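Pseudoperoxidase (PDB 5VIA) binds heme b, with a cysteine and a histidine as axial ligands of the iron, and belongs to the peroxidase family. Local coordinates at residues A[88-93]-A[109-114]; A[105-110]-A[273-278]; A[181-186]-A[264-269]. One frame throughout, in Å; residues are numbered along the deposited sequence. Where two conformers were deposited one is given.

Interaction 1: A[88-93]-A[109-114]; sequences VASLAA and DQWRWG
In the helical peroxidase fold of this heme protein, Trp111 follows the short helix 105-109 and lays its indole against Ser90 and Leu91 of helix 85-99. The hydrogen bond and the CH-pi contact use the edge and a face of the ring. At the edge, Trp111 NE1 donates to Ser90 OG at 2.9 Å, with an N-H...O angle of 154°; the hydroxyl oxygen sits close to the indole plane. Ser90 OG is also hydrogen-bonded to the backbone O of Asp87, one turn earlier. A chi1 of 66°, which sets OG between the backbone N and the carbonyl carbon, is consistent with this double use of the hydroxyl, gripped by its own helix and by the indole.

The second element is the CH-pi contact. Leu91 CD2 stands 3.7 Å from the centroid of the five-membered ring of Trp111 and 15° off its normal, hence squarely over the pyrrole part. Leu91 CD1 extends along the same face to the benzo part, 3.8 Å from Trp111 CH2. The side chains cross at about a right angle, and with CD2 over the pyrrole part and CD1 by CH2 the isobutyl fork spans both rings. Leu91 also packs on Val19 and Val20 of helix 16-29, which joins that helix to the same cluster. The opposite face of the indole is met by the backbone of the weakly bonded strand 112-113: Trp113 CA lies 4.0 Å above the Trp111 ring plane, offset toward the rim.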
loop_
_atom_site.group_PDB
_atom_site.type_symbol
_atom_site.label_atom_id
_atom_site.label_comp_id
_atom_site.label_asym_id
_atom_site.label_seq_id
_atom_site.Cartn_x
_atom_site.Cartn_y
_atom_site.Cartn_z
ATOM N N VAL A 88 -3.323 5.037 -15.396
ATOM C CA VAL A 88 -3.384 6.272 -14.621
ATOM C C VAL A 88 -3.277 5.989 -13.123
ATOM O O VAL A 88 -2.562 6.679 -12.401
ATOM C CB VAL A 88 -4.685 7.046 -14.897
ATOM C CG1 VAL A 88 -4.867 8.145 -13.867
ATOM C CG2 VAL A 88 -4.675 7.634 -16.305
ATOM N N ALA A 89 -3.978 4.960 -12.661
ATOM C CA ALA A 89 -3.978 4.633 -11.241
ATOM C C ALA A 89 -2.584 4.242 -10.749
ATOM O O ALA A 89 -2.168 4.649 -9.661
ATOM C CB ALA A 89 -5.004 3.537 -10.934
ATOM N N SER A 90 -1.856 3.466 -11.551
ATOM C CA SER A 90 -0.503 3.064 -11.172
ATOM C C SER A 90 0.454 4.266 -11.125
ATOM O O SER A 90 1.350 4.318 -10.269
ATOM C CB SER A 90 0.025 1.968 -12.111
ATOM O OG SER A 90 0.196 2.480 -13.419
ATOM N N LEU A 91 0.254 5.235 -12.017
ATOM C CA LEU A 91 1.090 6.442 -12.043
ATOM C C LEU A 91 0.793 7.382 -10.868
ATOM O O LEU A 91 1.687 8.094 -10.377
ATOM C CB LEU A 91 0.919 7.189 -13.371
ATOM C CG LEU A 91 1.557 6.520 -14.587
ATOM C CD1 LEU A 91 1.200 7.246 -15.855
ATOM C CD2 LEU A 91 3.058 6.453 -14.439
ATOM N N ALA A 92 -0.463 7.388 -10.429
ATOM C CA ALA A 92 -0.861 8.150 -9.249
ATOM C C ALA A 92 -0.241 7.569 -7.982
ATOM O O ALA A 92 0.136 8.310 -7.087
ATOM C CB ALA A 92 -2.382 8.210 -9.132
ATOM N N ALA A 93 -0.153 6.242 -7.899
ATOM C CA ALA A 93 0.497 5.604 -6.762
ATOM C C ALA A 93 1.972 5.970 -6.763
ATOM O O ALA A 93 2.542 6.321 -5.722
ATOM C CB ALA A 93 0.324 4.076 -6.817
ATOM N N ASP A 109 11.084 4.800 -14.106
ATOM C CA ASP A 109 11.915 4.532 -15.284
ATOM C C ASP A 109 11.561 3.217 -15.986
ATOM O O ASP A 109 11.652 3.120 -17.210
ATOM C CB ASP A 109 13.399 4.545 -14.909
ATOM C CG ASP A 109 14.304 4.284 -16.099
ATOM O OD1 ASP A 109 14.444 5.183 -16.958
ATOM O OD2 ASP A 109 14.878 3.177 -16.171
ATOM N N GLN A 110 11.144 2.220 -15.212
ATOM C CA GLN A 110 10.814 0.905 -15.751
ATOM C C GLN A 110 9.315 0.704 -15.939
ATOM O O GLN A 110 8.879 -0.385 -16.320
ATOM C CB GLN A 110 11.342 -0.195 -14.827
ATOM C CG GLN A 110 12.848 -0.398 -14.860
ATOM C CD GLN A 110 13.307 -1.422 -13.832
ATOM O OE1 GLN A 110 12.492 -2.136 -13.232
ATOM N NE2 GLN A 110 14.615 -1.493 -13.617
ATOM N N TRP A 111 8.532 1.744 -15.650
ATOM C CA TRP A 111 7.074 1.669 -15.767
ATOM C C TRP A 111 6.653 1.227 -17.165
ATOM O O TRP A 111 7.174 1.717 -18.174
ATOM C CB TRP A 111 6.437 3.026 -15.440
ATOM C CG TRP A 111 4.935 2.980 -15.397
ATOM C CD1 TRP A 111 4.155 2.475 -14.393
ATOM C CD2 TRP A 111 4.034 3.456 -16.405
ATOM N NE1 TRP A 111 2.822 2.614 -14.714
ATOM C CE2 TRP A 111 2.723 3.211 -15.945
ATOM C CE3 TRP A 111 4.210 4.062 -17.652
ATOM C CZ2 TRP A 111 1.594 3.556 -16.691
ATOM C CZ3 TRP A 111 3.090 4.409 -18.387
ATOM C CH2 TRP A 111 1.798 4.151 -17.907
ATOM N N ARG A 112 5.731 0.276 -17.215
ATOM C CA ARG A 112 5.172 -0.180 -18.473
ATOM C C ARG A 112 3.712 0.224 -18.582
ATOM O O ARG A 112 3.053 0.504 -17.574
ATOM C CB ARG A 112 5.311 -1.698 -18.602
ATOM C CG ARG A 112 6.743 -2.154 -18.853
ATOM C CD ARG A 112 6.855 -3.658 -18.738
ATOM N NE ARG A 112 8.212 -4.108 -19.032
ATOM C CZ ARG A 112 8.590 -5.383 -19.043
ATOM N NH1 ARG A 112 7.717 -6.340 -18.772
ATOM N NH2 ARG A 112 9.844 -5.698 -19.323
ATOM N N TRP A 113 3.209 0.249 -19.810
ATOM C CA TRP A 113 1.863 0.737 -20.059
ATOM C C TRP A 113 1.005 -0.308 -20.761
ATOM O O TRP A 113 1.494 -1.366 -21.157
ATOM C CB TRP A 113 1.911 2.049 -20.861
ATOM C CG TRP A 113 2.451 1.931 -22.263
ATOM C CD1 TRP A 113 3.762 1.810 -22.636
ATOM C CD2 TRP A 113 1.692 1.969 -23.479
ATOM N NE1 TRP A 113 3.861 1.747 -24.008
ATOM C CE2 TRP A 113 2.605 1.846 -24.548
ATOM C CE3 TRP A 113 0.329 2.095 -23.768
ATOM C CZ2 TRP A 113 2.196 1.838 -25.885
ATOM C CZ3 TRP A 113 -0.076 2.089 -25.100
ATOM C CH2 TRP A 113 0.854 1.959 -26.140
ATOM N N GLY A 114 -0.280 -0.012 -20.909
ATOM C CA GLY A 114 -1.180 -0.911 -21.604
ATOM C C GLY A 114 -2.032 -1.764 -20.684
ATOM O O GLY A 114 -2.612 -2.759 -21.135
#

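Interaction 2: A[105-110]-A[273-278]; sequences EAILDQ and AFTKMI
Ile107 and Thr275 carry most of this contact, with Phe274 third. Helix 105-109 and helix 273-278 run roughly in the same direction, their axes 9.7 Å apart at closest approach and crossing at -37°; the CA atoms of Ile107 and Thr275 come within 5.8 Å. The two branches of Ile107 divide the work. Its long arm, extended at chi2 171°, brings CD1 to 3.8 Å from Phe274 CB, arriving obliquely near the root of the phenyl ring. The short branch CG2 lies 3.6 Å from Thr275 OG1 and also touches the CD1 methyl of Ile278.

No direct hydrogen bond crosses the interface; two waters bridge it through Thr275 OG1. One donates to Ile107 O at 2.7 Å, the other to Gln110 OE1 at 3.0 Å, and both are hydrogen-bonded to the threonine hydroxyl.

The CE methyl of Met277 lies over one face of the Phe274 ring. Met277 also touches the heme, and the Phe274 side chain lies about 4 Å from it (nearest atoms), so the contact borders the cofactor pocket. Ile107 rests on Ile94 and Ile97 of helix 85-99, while Phe274 packs against that helix, helix 33-49 and helix 149-155.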
loop_
_atom_site.group_PDB
_atom_site.type_symbol
_atom_site.label_atom_id
_atom_site.label_comp_id
_atom_site.label_asym_id
_atom_site.label_seq_id
_atom_site.Cartn_x
_atom_site.Cartn_y
_atom_site.Cartn_z
ATOM N N GLU A 105 12.253 6.301 -8.438
ATOM C CA GLU A 105 12.932 6.581 -9.704
ATOM C C GLU A 105 13.033 5.377 -10.646
ATOM O O GLU A 105 12.783 5.498 -11.846
ATOM C CB GLU A 105 14.321 7.175 -9.442
ATOM C CG GLU A 105 14.320 8.615 -8.897
ATOM C CD GLU A 105 14.239 8.708 -7.369
ATOM O OE1 GLU A 105 13.819 7.726 -6.709
ATOM O OE2 GLU A 105 14.602 9.785 -6.830
ATOM N N ALA A 106 13.408 4.224 -10.097
ATOM C CA ALA A 106 13.449 2.978 -10.861
ATOM C C ALA A 106 12.049 2.494 -11.225
ATOM O O ALA A 106 11.834 1.966 -12.318
ATOM C CB ALA A 106 14.188 1.905 -10.086
ATOM N N ILE A 107 11.094 2.655 -10.309
ATOM C CA ILE A 107 9.714 2.268 -10.598
ATOM C C ILE A 107 9.206 3.061 -11.798
ATOM O O ILE A 107 8.578 2.507 -12.702
ATOM C CB ILE A 107 8.762 2.541 -9.414
ATOM C CG1 ILE A 107 9.239 1.850 -8.133
ATOM C CG2 ILE A 107 7.365 2.073 -9.751
ATOM C CD1 ILE A 107 8.437 2.263 -6.873
ATOM N N LEU A 108 9.474 4.364 -11.803
ATOM C CA LEU A 108 9.010 5.212 -12.899
ATOM C C LEU A 108 9.763 4.922 -14.197
ATOM O O LEU A 108 9.148 4.793 -15.259
ATOM C CB LEU A 108 9.113 6.693 -12.535
ATOM C CG LEU A 108 8.527 7.630 -13.590
ATOM C CD1 LEU A 108 7.096 7.225 -13.915
ATOM C CD2 LEU A 108 8.586 9.077 -13.126
ATOM N N ASP A 109 11.084 4.800 -14.106
ATOM C CA ASP A 109 11.915 4.532 -15.284
ATOM C C ASP A 109 11.561 3.217 -15.986
ATOM O O ASP A 109 11.652 3.120 -17.210
ATOM C CB ASP A 109 13.399 4.545 -14.909
ATOM C CG ASP A 109 14.304 4.284 -16.099
ATOM O OD1 ASP A 109 14.444 5.183 -16.958
ATOM O OD2 ASP A 109 14.878 3.177 -16.171
ATOM N N GLN A 110 11.144 2.220 -15.212
ATOM C CA GLN A 110 10.814 0.905 -15.751
ATOM C C GLN A 110 9.315 0.704 -15.939
ATOM O O GLN A 110 8.879 -0.385 -16.320
ATOM C CB GLN A 110 11.342 -0.195 -14.827
ATOM C CG GLN A 110 12.848 -0.398 -14.860
ATOM C CD GLN A 110 13.307 -1.422 -13.832
ATOM O OE1 GLN A 110 12.492 -2.136 -13.232
ATOM N NE2 GLN A 110 14.615 -1.493 -13.617
ATOM N N ALA A 273 9.775 -4.774 -5.800
ATOM C CA ALA A 273 8.492 -5.287 -5.324
ATOM C C ALA A 273 7.324 -4.449 -5.834
ATOM O O ALA A 273 6.301 -4.991 -6.281
ATOM C CB ALA A 273 8.466 -5.323 -3.797
ATOM N N PHE A 274 7.457 -3.129 -5.742
ATOM C CA PHE A 274 6.326 -2.266 -6.080
ATOM C C PHE A 274 6.004 -2.399 -7.558
ATOM O O PHE A 274 4.841 -2.476 -7.952
ATOM C CB PHE A 274 6.603 -0.807 -5.697
ATOM C CG PHE A 274 5.354 0.012 -5.529
ATOM C CD1 PHE A 274 4.738 0.587 -6.629
ATOM C CD2 PHE A 274 4.788 0.197 -4.275
ATOM C CE1 PHE A 274 3.574 1.347 -6.486
ATOM C CE2 PHE A 274 3.612 0.961 -4.127
ATOM C CZ PHE A 274 3.014 1.523 -5.238
ATOM N N THR A 275 7.041 -2.453 -8.385
ATOM C CA THR A 275 6.839 -2.693 -9.805
ATOM C C THR A 275 6.129 -4.029 -10.093
ATOM O O THR A 275 5.177 -4.063 -10.882
ATOM C CB THR A 275 8.178 -2.583 -10.573
ATOM O OG1 THR A 275 8.539 -1.200 -10.666
ATOM C CG2 THR A 275 8.055 -3.165 -11.985
ATOM N N LYS A 276 6.573 -5.127 -9.482
ATOM C CA LYS A 276 5.887 -6.413 -9.661
ATOM C C LYS A 276 4.422 -6.306 -9.241
ATOM O O LYS A 276 3.528 -6.829 -9.908
ATOM C CB LYS A 276 6.547 -7.514 -8.828
ATOM C CG LYS A 276 7.862 -8.093 -9.364
ATOM C CD LYS A 276 8.220 -9.344 -8.533
ATOM C CE LYS A 276 9.462 -10.104 -9.016
ATOM N NZ LYS A 276 9.830 -11.222 -8.059
ATOM N N MET A 277 4.179 -5.637 -8.122
ATOM C CA MET A 277 2.810 -5.489 -7.646
ATOM C C MET A 277 1.922 -4.776 -8.655
ATOM O O MET A 277 0.822 -5.234 -8.943
ATOM C CB MET A 277 2.776 -4.736 -6.310
ATOM C CG MET A 277 1.366 -4.626 -5.752
ATOM S SD MET A 277 1.303 -3.721 -4.196
ATOM C CE MET A 277 1.762 -2.081 -4.760
ATOM N N ILE A 278 2.390 -3.654 -9.200
ATOM C CA ILE A 278 1.534 -2.870 -10.084
ATOM C C ILE A 278 1.452 -3.460 -11.490
ATOM O O ILE A 278 0.641 -3.011 -12.293
ATOM C CB ILE A 278 1.942 -1.384 -10.150
ATOM C CG1 ILE A 278 3.384 -1.229 -10.647
ATOM C CG2 ILE A 278 1.758 -0.729 -8.771
ATOM C CD1 ILE A 278 3.792 0.212 -10.894
HETATM O O HOH W 1 7.188 0.213 -12.775
HETATM O O HOH W 2 11.190 -0.871 -10.818
#

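Interaction 3: A[181-186]-A[264-269]; sequences YTLNNR and ELWREQ
The Trp266 indole projects from its helix with the far end of its benzo ring toward the loop 181-186, and three consecutive residues meet it: Leu183 at the ring end and edge, Asn184 and Asn185 over one face. Leu183 crosses it at about a right angle, setting CD2 3.8 Å from Trp266 CH2. Its carbonyl lies at the ring edge near the plane, Leu183 O 3.7 Å from Trp266 CH2. The backbone then passes over one face: Asn184 C is 3.8 Å above the indole plane and Asn185 N 4.0 Å, both offset toward the rim. Asn185 N is buried by the contact and has no hydrogen-bond partner in the model.

This loop bends through an Asx turn leading into helix 186-194. Asn184 OD1 accepts from Arg186 N at 3.0 Å, the donor standing 53° out of the carbonyl plane. In the peroxidase fold the loop runs against helix 263-279, and the Leu183 side chain comes within about 6 Å of the heme (nearest atoms).

At the polar edge of the ring, Trp266 NE1 donates to Ala154 O of helix 149-155. Asn185 ND2, in turn, is tied to Tyr259 O, and the Tyr259 ring meets Trp266 edge-to-face.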
loop_
_atom_site.group_PDB
_atom_site.type_symbol
_atom_site.label_atom_id
_atom_site.label_comp_id
_atom_site.label_asym_id
_atom_site.label_seq_id
_atom_site.Cartn_x
_atom_site.Cartn_y
_atom_site.Cartn_z
ATOM N N TYR A 181 4.648 11.362 6.603
ATOM C CA TYR A 181 4.999 11.998 5.333
ATOM C C TYR A 181 6.327 11.615 4.673
ATOM O O TYR A 181 6.657 12.181 3.637
ATOM C CB TYR A 181 4.877 13.521 5.448
ATOM C CG TYR A 181 3.475 13.982 5.798
ATOM C CD1 TYR A 181 2.399 13.699 4.957
ATOM C CD2 TYR A 181 3.230 14.695 6.963
ATOM C CE1 TYR A 181 1.110 14.126 5.270
ATOM C CE2 TYR A 181 1.958 15.126 7.280
ATOM C CZ TYR A 181 0.901 14.834 6.433
ATOM O OH TYR A 181 -0.371 15.260 6.761
ATOM N N THR A 182 7.064 10.652 5.232
ATOM C CA THR A 182 8.308 10.182 4.590
ATOM C C THR A 182 8.304 8.665 4.420
ATOM O O THR A 182 8.273 7.921 5.414
ATOM C CB THR A 182 9.558 10.619 5.377
ATOM O OG1 THR A 182 9.532 12.042 5.558
ATOM C CG2 THR A 182 10.817 10.269 4.632
ATOM N N LEU A 183 8.329 8.199 3.172
ATOM C CA LEU A 183 8.315 6.759 2.928
ATOM C C LEU A 183 9.755 6.255 2.882
ATOM O O LEU A 183 10.421 6.326 1.847
ATOM C CB LEU A 183 7.564 6.410 1.638
ATOM C CG LEU A 183 6.947 5.006 1.514
ATOM C CD1 LEU A 183 6.129 4.864 0.230
ATOM C CD2 LEU A 183 7.999 3.902 1.582
ATOM N N ASN A 184 10.225 5.761 4.017
ATOM C CA ASN A 184 11.562 5.178 4.100
ATOM C C ASN A 184 11.572 3.944 4.995
ATOM O O ASN A 184 10.519 3.396 5.311
ATOM C CB ASN A 184 12.586 6.214 4.567
ATOM C CG ASN A 184 12.302 6.730 5.963
ATOM O OD1 ASN A 184 11.507 6.149 6.711
ATOM N ND2 ASN A 184 12.948 7.835 6.323
ATOM N N ASN A 185 12.761 3.522 5.410
ATOM C CA ASN A 185 12.904 2.282 6.174
ATOM C C ASN A 185 12.689 2.456 7.678
ATOM O O ASN A 185 13.066 1.592 8.468
ATOM C CB ASN A 185 14.283 1.669 5.924
ATOM C CG ASN A 185 15.408 2.560 6.395
ATOM O OD1 ASN A 185 15.256 3.778 6.460
ATOM N ND2 ASN A 185 16.548 1.959 6.736
ATOM N N ARG A 186 12.085 3.570 8.080
ATOM C CA ARG A 186 11.867 3.811 9.503
ATOM C C ARG A 186 10.905 2.774 10.088
ATOM O O ARG A 186 10.994 2.429 11.258
ATOM C CB ARG A 186 11.341 5.234 9.735
ATOM C CG ARG A 186 11.506 5.700 11.176
ATOM C CD ARG A 186 11.235 7.202 11.352
ATOM N NE ARG A 186 10.945 7.486 12.759
ATOM C CZ ARG A 186 9.747 7.310 13.310
ATOM N NH1 ARG A 186 8.736 6.872 12.573
ATOM N NH2 ARG A 186 9.565 7.564 14.593
ATOM N N GLU A 264 19.856 1.486 1.558
ATOM C CA GLU A 264 20.132 1.312 0.136
ATOM C C GLU A 264 19.575 -0.020 -0.379
ATOM O O GLU A 264 18.940 -0.076 -1.445
ATOM C CB GLU A 264 21.636 1.409 -0.135
ATOM C CG GLU A 264 22.010 1.173 -1.593
ATOM C CD GLU A 264 23.512 1.203 -1.827
ATOM O OE1 GLU A 264 24.273 1.476 -0.869
ATOM O OE2 GLU A 264 23.934 0.948 -2.975
ATOM N N LEU A 265 19.812 -1.090 0.376
ATOM C CA LEU A 265 19.297 -2.403 -0.007
ATOM C C LEU A 265 17.779 -2.370 -0.001
ATOM O O LEU A 265 17.142 -2.871 -0.928
ATOM C CB LEU A 265 19.793 -3.488 0.944
ATOM C CG LEU A 265 19.160 -4.865 0.711
ATOM C CD1 LEU A 265 19.488 -5.400 -0.680
ATOM C CD2 LEU A 265 19.620 -5.838 1.773
ATOM N N TRP A 266 17.200 -1.764 1.037
ATOM C CA TRP A 266 15.748 -1.673 1.108
ATOM C C TRP A 266 15.159 -0.959 -0.110
ATOM O O TRP A 266 14.172 -1.431 -0.680
ATOM C CB TRP A 266 15.254 -1.003 2.399
ATOM C CG TRP A 266 13.799 -0.637 2.257
ATOM C CD1 TRP A 266 12.727 -1.479 2.344
ATOM C CD2 TRP A 266 13.268 0.658 1.931
ATOM N NE1 TRP A 266 11.559 -0.779 2.118
ATOM C CE2 TRP A 266 11.867 0.532 1.861
ATOM C CE3 TRP A 266 13.848 1.911 1.709
ATOM C CZ2 TRP A 266 11.037 1.609 1.565
ATOM C CZ3 TRP A 266 13.024 2.984 1.426
ATOM C CH2 TRP A 266 11.634 2.828 1.357
ATOM N N ARG A 267 15.750 0.168 -0.511
ATOM C CA ARG A 267 15.223 0.912 -1.662
ATOM C C ARG A 267 15.189 0.068 -2.941
ATOM O O ARG A 267 14.244 0.144 -3.741
ATOM C CB ARG A 267 16.026 2.187 -1.912
ATOM C CG ARG A 267 15.748 3.300 -0.901
ATOM C CD ARG A 267 16.288 4.643 -1.383
ATOM N NE ARG A 267 17.738 4.650 -1.518
ATOM C CZ ARG A 267 18.566 5.220 -0.644
ATOM N NH1 ARG A 267 18.078 5.830 0.429
ATOM N NH2 ARG A 267 19.878 5.185 -0.840
ATOM N N GLU A 268 16.222 -0.741 -3.131
ATOM C CA GLU A 268 16.294 -1.601 -4.310
ATOM C C GLU A 268 15.156 -2.613 -4.310
ATOM O O GLU A 268 14.437 -2.762 -5.306
ATOM C CB GLU A 268 17.634 -2.336 -4.337
ATOM C CG GLU A 268 17.744 -3.339 -5.461
ATOM C CD GLU A 268 18.975 -4.208 -5.334
ATOM O OE1 GLU A 268 19.905 -4.037 -6.155
ATOM O OE2 GLU A 268 19.007 -5.063 -4.416
ATOM N N GLN A 269 14.993 -3.301 -3.184
ATOM C CA GLN A 269 13.966 -4.333 -3.045
ATOM C C GLN A 269 12.550 -3.742 -3.098
ATOM O O GLN A 269 11.625 -4.352 -3.643
ATOM C CB GLN A 269 14.199 -5.102 -1.741
ATOM C CG GLN A 269 15.539 -5.844 -1.729
ATOM C CD GLN A 269 15.580 -6.932 -2.788
ATOM O OE1 GLN A 269 14.597 -7.651 -2.978
ATOM N NE2 GLN A 269 16.714 -7.058 -3.490
#

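In the fold
From the N terminus, interaction 1 is the first to close: helix 85-99 leads through helix 105-109 to 109-114, a loop with 15 residues between the segments. Interaction 2 opens where that loop ends, sharing Asp109 and Gln110 with it, and spans 162 residues before closing on helix 263-279. Interaction 3, between 181-186 and 264-269, is nested within this long loop and uses an earlier part of the same helix. Interactions 1 and 2 touch, for instance Ala93 CB to Phe274 CZ at 4.0 Å, whereas 1 and 3 do not. Helix 263-279 thus ties helices 85-99 and 105-109 to the loop before helix 186-194, with interactions 2 and 3 both beside the heme.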